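Local coordinates for 5-formyl-3-hydroxy-2-methylpyridine 4-carboxylate 5-dehydrogenase (Mesorhizobium japonicum MAFF 303099, PDB 4OM8), which oxidises 5-formyl-3-hydroxy-2-methylpyridine-4-carboxylate with NAD(+) during vitamin B6 degradation, and can also reduce the same aldehyde with NADH to 4-pyridoxic acid, at residues I5-L10 against P15-R20; L21-L26 against T50-L55; T66-F69 against G74-V77; H137-N140 against I144-M147; T163-I168 against L173-V178. All coordinates share one frame; numbering follows the deposited sequence.

Contact 1 (I5-L10 against P15-R20). With NAD (nicotinamide-adenine-dinucleotide), chain C.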
# COMPACT_ATOMS: atom_id res chain seq x y z
N ILE A 5 -32.16 6.38 -5.40
CA ILE A 5 -31.03 7.14 -4.92
C ILE A 5 -30.91 8.45 -5.69
O ILE A 5 -31.07 8.47 -6.92
CB ILE A 5 -29.73 6.33 -5.05
CG1 ILE A 5 -29.86 5.05 -4.21
CG2 ILE A 5 -28.52 7.18 -4.63
CD1 ILE A 5 -28.66 4.12 -4.30
N ALA A 6 -30.65 9.53 -4.97
CA ALA A 6 -30.28 10.80 -5.59
C ALA A 6 -28.83 11.08 -5.25
O ALA A 6 -28.42 10.89 -4.10
CB ALA A 6 -31.17 11.94 -5.11
N ILE A 7 -28.07 11.54 -6.23
CA ILE A 7 -26.72 12.03 -6.02
C ILE A 7 -26.67 13.53 -6.29
O ILE A 7 -27.12 14.00 -7.34
CB ILE A 7 -25.69 11.29 -6.91
CG1 ILE A 7 -25.66 9.81 -6.54
CG2 ILE A 7 -24.30 11.91 -6.74
CD1 ILE A 7 -24.92 8.92 -7.50
N ILE A 8 -26.14 14.28 -5.31
CA ILE A 8 -25.98 15.73 -5.44
C ILE A 8 -24.51 16.07 -5.60
O ILE A 8 -23.73 15.97 -4.64
CB ILE A 8 -26.55 16.47 -4.21
CG1 ILE A 8 -27.96 15.97 -3.90
CG2 ILE A 8 -26.47 17.98 -4.40
CD1 ILE A 8 -28.96 16.09 -5.06
N GLY A 9 -24.12 16.42 -6.82
CA GLY A 9 -22.73 16.75 -7.12
C GLY A 9 -22.15 15.71 -8.05
O GLY A 9 -22.08 14.53 -7.70
N LEU A 10 -21.75 16.17 -9.24
CA LEU A 10 -21.29 15.28 -10.31
C LEU A 10 -19.89 15.60 -10.82
O LEU A 10 -19.66 15.58 -12.03
CB LEU A 10 -22.25 15.32 -11.49
CG LEU A 10 -23.59 14.60 -11.35
CD1 LEU A 10 -24.47 14.92 -12.56
CD2 LEU A 10 -23.35 13.10 -11.26
N PRO A 15 -20.04 10.57 -11.56
CA PRO A 15 -20.46 9.69 -12.65
C PRO A 15 -20.20 8.21 -12.38
O PRO A 15 -21.07 7.39 -12.65
CB PRO A 15 -19.62 10.18 -13.83
CG PRO A 15 -19.42 11.62 -13.53
CD PRO A 15 -19.21 11.69 -12.05
N GLY A 16 -19.03 7.87 -11.87
CA GLY A 16 -18.74 6.47 -11.58
C GLY A 16 -19.59 5.92 -10.45
O GLY A 16 -19.98 4.75 -10.46
N MET A 17 -19.85 6.77 -9.46
CA MET A 17 -20.73 6.41 -8.36
C MET A 17 -22.14 6.09 -8.87
O MET A 17 -22.74 5.07 -8.49
CB MET A 17 -20.79 7.56 -7.35
CG MET A 17 -21.54 7.20 -6.09
SD MET A 17 -21.83 8.63 -5.03
CE MET A 17 -20.14 9.08 -4.58
N ALA A 18 -22.64 6.96 -9.74
CA ALA A 18 -23.98 6.77 -10.31
C ALA A 18 -24.03 5.48 -11.12
O ALA A 18 -24.95 4.66 -10.95
CB ALA A 18 -24.36 7.96 -11.18
N ALA A 19 -23.05 5.28 -11.98
CA ALA A 19 -23.01 4.08 -12.80
C ALA A 19 -22.95 2.81 -11.94
O ALA A 19 -23.65 1.83 -12.21
CB ALA A 19 -21.82 4.13 -13.74
N ARG A 20 -22.14 2.84 -10.88
CA ARG A 20 -21.94 1.64 -10.08
C ARG A 20 -23.19 1.30 -9.30
O ARG A 20 -23.54 0.13 -9.15
CB ARG A 20 -20.76 1.80 -9.12
CG ARG A 20 -20.50 0.55 -8.27
CD ARG A 20 -20.20 -0.62 -9.17
NE ARG A 20 -20.01 -1.89 -8.46
CZ ARG A 20 -21.00 -2.73 -8.16
NH1 ARG A 20 -22.26 -2.43 -8.47
NH2 ARG A 20 -20.73 -3.88 -7.55
PA NAD C . -15.44 18.03 -7.38
O1A NAD C . -14.97 19.43 -7.07
O2A NAD C . -14.80 17.23 -8.51
O5B NAD C . -17.02 18.10 -7.68
C5B NAD C . -17.91 18.88 -6.87
C4B NAD C . -19.19 19.10 -7.67
O4B NAD C . -20.19 19.67 -6.83
C3B NAD C . -18.95 20.08 -8.82
O3B NAD C . -19.34 19.48 -10.07
C2B NAD C . -19.82 21.28 -8.46
O2B NAD C . -20.37 21.97 -9.59
C1B NAD C . -20.90 20.63 -7.62
N9A NAD C . -21.64 21.53 -6.72
C8A NAD C . -21.19 22.60 -6.06
N7A NAD C . -22.18 23.15 -5.31
C5A NAD C . -23.29 22.42 -5.49
C6A NAD C . -24.68 22.44 -5.00
N6A NAD C . -25.10 23.39 -4.14
N1A NAD C . -25.51 21.48 -5.45
C2A NAD C . -25.11 20.53 -6.31
N3A NAD C . -23.86 20.45 -6.80
C4A NAD C . -22.93 21.35 -6.43
O3 NAD C . -15.45 17.22 -5.99
PN NAD C . -15.19 15.64 -5.79
O1N NAD C . -13.70 15.36 -5.89
O2N NAD C . -16.14 14.81 -6.61
O5D NAD C . -15.58 15.47 -4.24
C5D NAD C . -16.92 15.67 -3.78
C4D NAD C . -16.97 15.26 -2.31
O4D NAD C . -16.48 13.92 -2.22
C3D NAD C . -16.05 16.10 -1.44
O3D NAD C . -16.64 16.14 -0.13
C2D NAD C . -14.77 15.29 -1.37
O2D NAD C . -14.06 15.52 -0.15
C1D NAD C . -15.30 13.87 -1.41
N1N NAD C . -14.37 12.87 -1.95
C2N NAD C . -13.47 13.16 -2.91
C3N NAD C . -12.63 12.16 -3.40
C7N NAD C . -11.58 12.43 -4.45
O7N NAD C . -11.70 13.33 -5.27
N7N NAD C . -10.50 11.65 -4.43
C4N NAD C . -12.72 10.87 -2.90
C5N NAD C . -13.67 10.60 -1.92
C6N NAD C . -14.49 11.63 -1.47

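Contact 2 (L21-L26 against T50-L55)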
# COMPACT_ATOMS: atom_id res chain seq x y z
N LEU A 21 -23.86 2.33 -8.77
CA LEU A 21 -25.09 2.10 -8.05
C LEU A 21 -26.19 1.58 -8.97
O LEU A 21 -26.92 0.65 -8.61
CB LEU A 21 -25.55 3.39 -7.36
CG LEU A 21 -24.64 3.80 -6.19
CD1 LEU A 21 -24.98 5.22 -5.74
CD2 LEU A 21 -24.79 2.83 -5.02
N ALA A 22 -26.31 2.15 -10.16
CA ALA A 22 -27.31 1.66 -11.10
C ALA A 22 -27.04 0.23 -11.53
O ALA A 22 -27.97 -0.55 -11.74
CB ALA A 22 -27.37 2.56 -12.32
N ARG A 23 -25.77 -0.12 -11.65
CA ARG A 23 -25.40 -1.48 -12.05
C ARG A 23 -25.85 -2.49 -10.98
O ARG A 23 -26.06 -3.66 -11.26
CB ARG A 23 -23.89 -1.57 -12.30
CG ARG A 23 -23.39 -2.88 -12.91
CD ARG A 23 -23.94 -3.09 -14.31
NE ARG A 23 -23.48 -2.07 -15.25
CZ ARG A 23 -22.53 -2.27 -16.16
NH1 ARG A 23 -21.93 -3.45 -16.24
NH2 ARG A 23 -22.17 -1.29 -16.98
N GLY A 24 -26.00 -2.01 -9.75
CA GLY A 24 -26.51 -2.84 -8.67
C GLY A 24 -28.03 -2.97 -8.66
O GLY A 24 -28.59 -3.66 -7.81
N GLY A 25 -28.70 -2.31 -9.60
CA GLY A 25 -30.15 -2.44 -9.70
C GLY A 25 -30.91 -1.22 -9.21
O GLY A 25 -32.12 -1.16 -9.33
N LEU A 26 -30.20 -0.24 -8.66
CA LEU A 26 -30.83 0.93 -8.06
C LEU A 26 -31.25 1.95 -9.11
O LEU A 26 -30.63 2.04 -10.18
CB LEU A 26 -29.87 1.59 -7.06
CG LEU A 26 -29.63 0.93 -5.70
CD1 LEU A 26 -30.90 0.86 -4.86
CD2 LEU A 26 -28.98 -0.45 -5.80
N THR A 50 -18.47 1.04 -19.44
CA THR A 50 -17.55 0.11 -20.09
C THR A 50 -16.58 -0.51 -19.07
O THR A 50 -16.27 -1.71 -19.13
CB THR A 50 -16.78 0.82 -21.21
OG1 THR A 50 -17.72 1.39 -22.13
CG2 THR A 50 -15.87 -0.16 -21.95
N VAL A 51 -16.12 0.30 -18.12
CA VAL A 51 -15.23 -0.18 -17.07
C VAL A 51 -15.95 -1.22 -16.22
O VAL A 51 -15.39 -2.25 -15.86
CB VAL A 51 -14.71 0.98 -16.21
CG1 VAL A 51 -14.10 0.47 -14.91
CG2 VAL A 51 -13.70 1.79 -17.01
N LEU A 52 -17.22 -0.97 -15.92
CA LEU A 52 -17.99 -1.93 -15.14
C LEU A 52 -18.11 -3.26 -15.90
O LEU A 52 -18.05 -4.33 -15.30
CB LEU A 52 -19.37 -1.37 -14.81
CG LEU A 52 -19.38 -0.18 -13.85
CD1 LEU A 52 -20.81 0.26 -13.61
CD2 LEU A 52 -18.74 -0.56 -12.54
N ASP A 53 -18.27 -3.18 -17.22
CA ASP A 53 -18.29 -4.39 -18.04
C ASP A 53 -16.96 -5.13 -17.92
O ASP A 53 -16.93 -6.35 -17.74
CB ASP A 53 -18.54 -4.05 -19.51
CG ASP A 53 -19.94 -3.51 -19.77
OD1 ASP A 53 -20.83 -3.70 -18.92
OD2 ASP A 53 -20.13 -2.91 -20.85
N ALA A 54 -15.87 -4.38 -18.02
CA ALA A 54 -14.53 -4.95 -17.96
C ALA A 54 -14.26 -5.57 -16.60
O ALA A 54 -13.45 -6.49 -16.48
CB ALA A 54 -13.50 -3.89 -18.28
N LEU A 55 -14.92 -5.05 -15.56
CA LEU A 55 -14.80 -5.63 -14.23
C LEU A 55 -15.68 -6.86 -14.03
O LEU A 55 -15.61 -7.53 -13.00
CB LEU A 55 -15.14 -4.58 -13.17
CG LEU A 55 -14.05 -3.54 -12.92
CD1 LEU A 55 -14.61 -2.38 -12.11
CD2 LEU A 55 -12.85 -4.17 -12.20

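Contact 3 (T66-F69 against G74-V77)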
# COMPACT_ATOMS: atom_id res chain seq x y z
N THR A 66 -31.07 2.27 -13.50
CA THR A 66 -30.83 3.33 -14.47
C THR A 66 -30.17 4.56 -13.85
O THR A 66 -30.22 4.76 -12.63
CB THR A 66 -32.13 3.80 -15.13
OG1 THR A 66 -33.02 4.28 -14.12
CG2 THR A 66 -32.79 2.66 -15.91
N VAL A 67 -29.56 5.37 -14.71
CA VAL A 67 -29.00 6.66 -14.33
C VAL A 67 -29.63 7.75 -15.18
O VAL A 67 -29.73 7.61 -16.40
CB VAL A 67 -27.47 6.73 -14.53
CG1 VAL A 67 -26.93 8.11 -14.15
CG2 VAL A 67 -26.77 5.66 -13.73
N ARG A 68 -30.06 8.84 -14.53
CA ARG A 68 -30.54 10.03 -15.22
C ARG A 68 -29.95 11.27 -14.57
O ARG A 68 -29.89 11.35 -13.34
CB ARG A 68 -32.07 10.10 -15.20
CG ARG A 68 -32.64 11.35 -15.85
CD ARG A 68 -34.16 11.25 -16.01
NE ARG A 68 -34.91 11.19 -14.75
CZ ARG A 68 -35.29 12.27 -14.06
NH1 ARG A 68 -34.95 13.48 -14.50
NH2 ARG A 68 -35.98 12.15 -12.94
N PHE A 69 -29.52 12.23 -15.38
CA PHE A 69 -29.04 13.52 -14.90
C PHE A 69 -30.13 14.58 -15.06
O PHE A 69 -30.85 14.61 -16.06
CB PHE A 69 -27.79 13.98 -15.66
CG PHE A 69 -26.58 13.10 -15.46
CD1 PHE A 69 -26.49 12.25 -14.37
CD2 PHE A 69 -25.53 13.15 -16.35
CE1 PHE A 69 -25.38 11.46 -14.19
CE2 PHE A 69 -24.41 12.35 -16.18
CZ PHE A 69 -24.34 11.50 -15.09
N GLY A 74 -35.26 19.36 -7.10
CA GLY A 74 -36.52 18.78 -6.64
C GLY A 74 -36.84 17.51 -7.41
O GLY A 74 -37.30 16.51 -6.84
N ASP A 75 -36.60 17.55 -8.71
CA ASP A 75 -36.73 16.38 -9.57
C ASP A 75 -35.79 15.27 -9.06
O ASP A 75 -36.21 14.15 -8.81
CB ASP A 75 -36.43 16.79 -11.01
CG ASP A 75 -36.39 15.63 -11.98
OD1 ASP A 75 -36.89 14.54 -11.66
OD2 ASP A 75 -35.87 15.83 -13.10
N ALA A 76 -34.52 15.62 -8.84
CA ALA A 76 -33.55 14.62 -8.42
C ALA A 76 -33.90 13.92 -7.12
O ALA A 76 -33.81 12.69 -7.04
CB ALA A 76 -32.17 15.26 -8.28
N VAL A 77 -34.30 14.66 -6.09
CA VAL A 77 -34.48 14.01 -4.79
C VAL A 77 -35.91 13.50 -4.57
O VAL A 77 -36.18 12.89 -3.53
CB VAL A 77 -34.08 14.93 -3.60
CG1 VAL A 77 -32.65 15.43 -3.76
CG2 VAL A 77 -35.05 16.11 -3.42

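Contact 4 (H137-N140 against I144-M147). With NAD (nicotinamide-adenine-dinucleotide), chain C.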
# COMPACT_ATOMS: atom_id res chain seq x y z
N HIS A 137 -18.26 7.06 2.52
CA HIS A 137 -17.07 7.63 1.94
C HIS A 137 -16.47 6.69 0.90
O HIS A 137 -15.89 5.67 1.23
CB HIS A 137 -16.05 7.94 3.04
CG HIS A 137 -14.77 8.51 2.52
ND1 HIS A 137 -13.57 7.84 2.65
CD2 HIS A 137 -14.50 9.67 1.88
CE1 HIS A 137 -12.61 8.57 2.11
NE2 HIS A 137 -13.14 9.69 1.64
N TRP A 138 -16.67 7.06 -0.36
CA TRP A 138 -16.16 6.31 -1.50
C TRP A 138 -14.71 6.68 -1.76
O TRP A 138 -14.18 7.62 -1.16
CB TRP A 138 -16.99 6.59 -2.74
CG TRP A 138 -18.44 6.20 -2.65
CD1 TRP A 138 -19.40 6.69 -1.80
CD2 TRP A 138 -19.11 5.25 -3.49
NE1 TRP A 138 -20.62 6.10 -2.05
CE2 TRP A 138 -20.46 5.21 -3.08
CE3 TRP A 138 -18.69 4.44 -4.55
CZ2 TRP A 138 -21.40 4.38 -3.70
CZ3 TRP A 138 -19.62 3.60 -5.16
CH2 TRP A 138 -20.96 3.58 -4.73
N SER A 139 -14.07 5.94 -2.66
CA SER A 139 -12.70 6.24 -3.07
C SER A 139 -12.61 6.43 -4.58
O SER A 139 -13.41 5.88 -5.33
CB SER A 139 -11.74 5.13 -2.61
OG SER A 139 -11.61 5.10 -1.20
N ASN A 140 -11.63 7.22 -5.03
CA ASN A 140 -11.48 7.51 -6.45
C ASN A 140 -10.62 6.47 -7.14
O ASN A 140 -9.52 6.19 -6.66
CB ASN A 140 -10.88 8.90 -6.63
CG ASN A 140 -10.79 9.32 -8.08
OD1 ASN A 140 -11.69 9.06 -8.87
ND2 ASN A 140 -9.71 10.01 -8.43
N ILE A 144 -14.49 1.79 -9.43
CA ILE A 144 -13.38 0.83 -9.49
C ILE A 144 -12.91 0.39 -8.10
O ILE A 144 -12.74 -0.81 -7.86
CB ILE A 144 -12.20 1.41 -10.28
CG1 ILE A 144 -12.61 1.65 -11.74
CG2 ILE A 144 -11.00 0.46 -10.24
CD1 ILE A 144 -11.49 2.21 -12.62
N ILE A 145 -12.70 1.33 -7.18
CA ILE A 145 -12.33 0.93 -5.81
C ILE A 145 -13.56 0.32 -5.13
O ILE A 145 -14.58 1.00 -5.00
CB ILE A 145 -11.83 2.12 -4.96
CG1 ILE A 145 -10.88 3.02 -5.75
CG2 ILE A 145 -11.21 1.61 -3.62
CD1 ILE A 145 -9.67 2.30 -6.31
N PRO A 146 -13.48 -0.95 -4.70
CA PRO A 146 -14.71 -1.62 -4.24
C PRO A 146 -15.07 -1.41 -2.77
O PRO A 146 -16.11 -1.90 -2.31
CB PRO A 146 -14.40 -3.10 -4.49
CG PRO A 146 -12.91 -3.19 -4.27
CD PRO A 146 -12.34 -1.88 -4.80
N MET A 147 -14.23 -0.67 -2.06
CA MET A 147 -14.38 -0.48 -0.63
C MET A 147 -14.97 0.89 -0.33
O MET A 147 -14.53 1.89 -0.88
CB MET A 147 -13.01 -0.66 0.04
CG MET A 147 -13.00 -0.54 1.57
SD MET A 147 -13.01 1.15 2.21
CE MET A 147 -11.56 1.89 1.45
PA NAD C . -15.44 18.03 -7.38
O1A NAD C . -14.97 19.43 -7.07
O2A NAD C . -14.80 17.23 -8.51
O5B NAD C . -17.02 18.10 -7.68
C5B NAD C . -17.91 18.88 -6.87
C4B NAD C . -19.19 19.10 -7.67
O4B NAD C . -20.19 19.67 -6.83
C3B NAD C . -18.95 20.08 -8.82
O3B NAD C . -19.34 19.48 -10.07
C2B NAD C . -19.82 21.28 -8.46
O2B NAD C . -20.37 21.97 -9.59
C1B NAD C . -20.90 20.63 -7.62
N9A NAD C . -21.64 21.53 -6.72
C8A NAD C . -21.19 22.60 -6.06
N7A NAD C . -22.18 23.15 -5.31
C5A NAD C . -23.29 22.42 -5.49
C6A NAD C . -24.68 22.44 -5.00
N6A NAD C . -25.10 23.39 -4.14
N1A NAD C . -25.51 21.48 -5.45
C2A NAD C . -25.11 20.53 -6.31
N3A NAD C . -23.86 20.45 -6.80
C4A NAD C . -22.93 21.35 -6.43
O3 NAD C . -15.45 17.22 -5.99
PN NAD C . -15.19 15.64 -5.79
O1N NAD C . -13.70 15.36 -5.89
O2N NAD C . -16.14 14.81 -6.61
O5D NAD C . -15.58 15.47 -4.24
C5D NAD C . -16.92 15.67 -3.78
C4D NAD C . -16.97 15.26 -2.31
O4D NAD C . -16.48 13.92 -2.22
C3D NAD C . -16.05 16.10 -1.44
O3D NAD C . -16.64 16.14 -0.13
C2D NAD C . -14.77 15.29 -1.37
O2D NAD C . -14.06 15.52 -0.15
C1D NAD C . -15.30 13.87 -1.41
N1N NAD C . -14.37 12.87 -1.95
C2N NAD C . -13.47 13.16 -2.91
C3N NAD C . -12.63 12.16 -3.40
C7N NAD C . -11.58 12.43 -4.45
O7N NAD C . -11.70 13.33 -5.27
N7N NAD C . -10.50 11.65 -4.43
C4N NAD C . -12.72 10.87 -2.90
C5N NAD C . -13.67 10.60 -1.92
C6N NAD C . -14.49 11.63 -1.47
O HOH W 1 -13.63 4.33 0.27
O HOH W 2 -15.10 3.28 -3.34

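Contact 5 (T163-I168 against L173-V178)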
# COMPACT_ATOMS: atom_id res chain seq x y z
N THR A 163 -28.07 -0.12 7.65
CA THR A 163 -28.79 -0.09 6.37
C THR A 163 -27.86 0.24 5.20
O THR A 163 -27.95 -0.37 4.14
CB THR A 163 -29.94 0.93 6.41
OG1 THR A 163 -30.90 0.52 7.40
CG2 THR A 163 -30.64 1.01 5.04
N ILE A 164 -26.96 1.20 5.39
CA ILE A 164 -26.01 1.55 4.34
C ILE A 164 -24.95 0.44 4.16
O ILE A 164 -24.59 0.10 3.03
CB ILE A 164 -25.35 2.91 4.63
CG1 ILE A 164 -26.42 4.01 4.56
CG2 ILE A 164 -24.20 3.20 3.67
CD1 ILE A 164 -27.15 4.09 3.22
N ARG A 165 -24.47 -0.14 5.26
CA ARG A 165 -23.58 -1.31 5.16
C ARG A 165 -24.23 -2.38 4.31
O ARG A 165 -23.61 -2.94 3.42
CB ARG A 165 -23.26 -1.87 6.55
CG ARG A 165 -22.55 -3.23 6.52
CD ARG A 165 -22.19 -3.71 7.92
NE ARG A 165 -21.56 -5.03 7.88
CZ ARG A 165 -22.22 -6.19 7.90
NH1 ARG A 165 -23.55 -6.21 7.97
NH2 ARG A 165 -21.55 -7.34 7.86
N ASP A 166 -25.50 -2.65 4.60
CA ASP A 166 -26.26 -3.68 3.90
C ASP A 166 -26.45 -3.37 2.42
O ASP A 166 -26.32 -4.25 1.57
CB ASP A 166 -27.62 -3.87 4.58
CG ASP A 166 -28.39 -5.03 4.01
OD1 ASP A 166 -27.85 -6.15 4.03
OD2 ASP A 166 -29.53 -4.80 3.55
N LEU A 167 -26.76 -2.11 2.11
CA LEU A 167 -26.92 -1.69 0.72
C LEU A 167 -25.64 -1.96 -0.08
O LEU A 167 -25.67 -2.50 -1.18
CB LEU A 167 -27.27 -0.20 0.65
CG LEU A 167 -27.31 0.40 -0.75
CD1 LEU A 167 -28.47 -0.20 -1.57
CD2 LEU A 167 -27.38 1.93 -0.71
N ILE A 168 -24.52 -1.58 0.51
CA ILE A 168 -23.22 -1.74 -0.13
C ILE A 168 -22.93 -3.22 -0.39
O ILE A 168 -22.54 -3.59 -1.50
CB ILE A 168 -22.11 -1.09 0.74
CG1 ILE A 168 -22.32 0.44 0.77
CG2 ILE A 168 -20.73 -1.40 0.19
CD1 ILE A 168 -21.51 1.16 1.86
N LEU A 173 -20.33 -4.83 -3.17
CA LEU A 173 -19.22 -3.99 -2.75
C LEU A 173 -18.82 -4.32 -1.31
O LEU A 173 -19.43 -5.18 -0.67
CB LEU A 173 -19.57 -2.51 -2.91
CG LEU A 173 -19.67 -2.09 -4.38
CD1 LEU A 173 -20.10 -0.63 -4.49
CD2 LEU A 173 -18.34 -2.33 -5.10
N LEU A 174 -17.77 -3.67 -0.83
CA LEU A 174 -17.16 -4.03 0.44
C LEU A 174 -17.24 -2.88 1.43
O LEU A 174 -16.42 -1.96 1.40
CB LEU A 174 -15.70 -4.43 0.23
CG LEU A 174 -15.43 -5.49 -0.84
CD1 LEU A 174 -13.94 -5.65 -1.06
CD2 LEU A 174 -16.04 -6.82 -0.44
N PRO A 175 -18.24 -2.92 2.31
CA PRO A 175 -18.35 -1.83 3.29
C PRO A 175 -17.45 -2.07 4.48
O PRO A 175 -17.27 -3.22 4.88
CB PRO A 175 -19.82 -1.89 3.70
CG PRO A 175 -20.15 -3.35 3.61
CD PRO A 175 -19.29 -3.93 2.49
N VAL A 176 -16.91 -1.00 5.05
CA VAL A 176 -16.24 -1.11 6.34
C VAL A 176 -16.83 -0.07 7.28
O VAL A 176 -16.98 1.10 6.94
CB VAL A 176 -14.70 -0.96 6.23
CG1 VAL A 176 -14.11 -2.09 5.41
CG2 VAL A 176 -14.32 0.39 5.66
N VAL A 177 -17.20 -0.53 8.47
CA VAL A 177 -17.81 0.35 9.45
C VAL A 177 -16.74 1.01 10.31
O VAL A 177 -15.91 0.33 10.94
CB VAL A 177 -18.81 -0.42 10.33
CG1 VAL A 177 -19.34 0.46 11.43
CG2 VAL A 177 -19.97 -0.94 9.47
N VAL A 178 -16.75 2.34 10.31
CA VAL A 178 -15.83 3.15 11.09
C VAL A 178 -16.60 3.57 12.33
O VAL A 178 -17.61 4.26 12.23
CB VAL A 178 -15.33 4.35 10.30
CG1 VAL A 178 -14.43 5.27 11.18
CG2 VAL A 178 -14.58 3.87 9.04
O HOH W 3 -18.84 -4.52 6.87

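Contact 1 (I5-L10 against P15-R20)
Ile7 and Ala18 meet inside the first beta-alpha-beta unit of the Rossmann fold, where strand 4-8 runs through a glycine-rich turn into helix 14-23. The terminal methyl of Ile7 does most of the touching: CD1 lies over the helix backbone, 3.7 Å from Ala18 CA, with Ala18 CB at 3.8 Å. It gets there because CG1 sits beside the backbone N (chi1 -63°) and the chain then runs on almost straight to CD1. Met17, the residue before Ala18, meets the same methyl, with SD 4.0 Å from Ile7 CD1; its CG lies anti to the backbone N (chi1 -173°), and the extended chain carries CG and SD to the isoleucine. Where the turn enters the helix the side chains fit more loosely, Leu10 CD2 standing 4.4 Å from Pro15 CD. No hydrogen bond spans the two segments, and the side-chain contacts are apolar and buried. The end of the strand and the turn after it line the cofactor pocket: Ile8 CG2 lies 3.5 Å from the adenine carbon C2A of NAD, and Gly9 CA approaches N3A. Gly9 belongs to a sequence matching the GxGxxG dinucleotide-binding pattern, while the backbone N of Leu10 is bonded to Asp32, itself a ligand of NAD. Strand 27-31 touches Ile7, Leu10 and Ala18, helix 35-54 covers Pro15 and Ala19, and strand 82-85 flanks the other edge of strand 4-8.

Contact 2 (L21-L26 against T50-L55)
Arg23 reaches from the last turn of helix 14-23 to Leu52 and Asp53 near the end of helix 35-54. Its NH1 donates to Asp53 OD1 over 2.9 Å, a hydrogen bond of 144° at the hydrogen that is part of a salt bridge and meets the oxygen nearly along its C-O axis. NH2 leans on the same oxygen at 3.4 Å, but only weakly. Both nitrogens thus turn to one oxygen, and the two planes stand 44° apart. Leu52 fills in beneath: CB lies over one face of the guanidinium, off toward its rim and 3.5 Å from Arg23 NH2, while CD1 packs 3.8 Å from Arg23 CB. The arginine leaves the helix with CG opposite the backbone N, then folds at chi2 and chi3, which brings the aliphatic part and the charged end onto the same leucine. Further out, NH2 makes a salt bridge to Glu49, one turn earlier on helix 35-54, and NH1 bonds to the carbonyl O of Ile57. Two carboxylates and a carbonyl thus share the cation and probably fix its rotation. Leu52 also rests on Ala19 and Arg20. Behind Arg23 the chain leaves the helix through a Schellman motif, with Gly25 at positive phi (106°), Gly25 N bonded to Ala22 O and Leu26 N weakly to Leu21 O: a glycine-terminated helix end, here joined to a neighbouring helix of the NAD-binding domain by salt bridges.

Contact 3 (T66-F69 against G74-V77)
Arg68 and Asp75 face each other end-on, their side chains coming from opposite directions between strand 66-70 and helix 73-77. The guanidinium presents its NH1/NH2 edge: NH1 gives a hydrogen bond of 2.9 Å to Asp75 OD2, and NH2 one of equal length to Asp75 OD1. Both bonds are nearly straight. Each oxygen is met on its syn side, and the two planes are only 17° apart, making a bidentate, end-on salt bridge with the nitrogens a little out of the carboxylate plane. Arg68 extends away from the strand and bends at chi3 (64°), turning its end toward the helix. The carboxylate is held from a second direction too, since Asp75 OD2 also accepts a hydrogen bond from the hydroxyl of Thr70, and Asp75 N bonds to Asp72 OD1 just before the helix. The bridge lies at the protein surface. Below it, Ala76 packs on Val29 and Tyr31 of strand 27-31, which pairs with strand 66-70, while Phe69 and Val67 point to the other face of the sheet, against helix 35-54.

Contact 4 (H137-N140 against I144-M147)
Ser139 CB and the branches of Ile145 form the close, apolar part of this contact, in the loop joining strands 133-137 and 147-151. Ser139 CB rests 3.7 Å from Ile145 CG2, and the other branch of that isoleucine lies against the backbone, CG1 being 3.6 Å from Asn140 O. Met147 touches more loosely, with CE 4.2 Å from Ser139 OG. Beside this patch the segments part around two bound waters. One bridges His137 O, Ser139 OG (2.6 Å from the water) and Met147 O; the other accepts from Ser139 N and donates to Ile145 O and Met147 O. Ser139 OG is also bonded to Glu187, and Tyr222 of the second subunit packs on Ile145. On the cofactor side, Trp138 O comes within 3.1 Å of NAD C5N and His137 NE2 within 3.7 Å of the same carbon. Hydrogen bonds between ND1 and Glu149 OE1 and between NE2 and Ser116 OG probably fix the rotation of the His137 ring, consistent with its inferred importance for catalysis beside the nicotinamide.

Contact 5 (T163-I168 against L173-V178)
Ile168 and Pro175 pack helix 158-170 on strand 174-178, the closing half of a beta-alpha-beta unit that starts at strand 147-151. The axes of 163-168 and 174-178 run nearly antiparallel, at 158°, and pass 7.5 Å apart. Apolar contact dominates. Ile168 CG2 is wedged between the proline and the residue that leads into the strand, 3.5 Å from Leu173 CB, which is tight for two carbons, and 3.7 Å from Pro175 CB. The Ile168 and Pro175 side chains run alongside each other, pointing opposite ways, while Arg165 lays its aliphatic chain across the strand: CG lies 3.8 Å from Pro175 CG, and CD meets Val177 CG2. On the far side of the strand, Leu174 and Val176 pack on Trp218 and Thr214 of the second subunit. Among polar links, one backbone bond closes the turn, Leu173 N to Ile168 O at 3.0 Å. Solvent supplies the remaining link: Arg165, extended from CG to NE, gives its NE proton to a water 2.9 Å away, which in turn donates to Pro175 O.

How the contacts relate
All five contacts lie in the NAD-binding domain and follow one another along the chain without overlap. Contacts 1, 3 and 5 put helices against the same eight-stranded sheet, contact 3 at one outermost strand and contact 5 at the other, their centres about 23 Å apart. Contact 1 lies between, about 9 Å from contact 3, and shares helix 14-23 with contact 2, whose centre is about 12 Å away. Contacts 1 and 4 both touch NAD, at the adenine and nicotinamide ends, and Met17 packs on Trp138 between them. Contacts 4 and 5 join through Pro146 and Leu174 and both meet the second subunit, so the loop of contact 4 lies between the cofactor and the dimer interface.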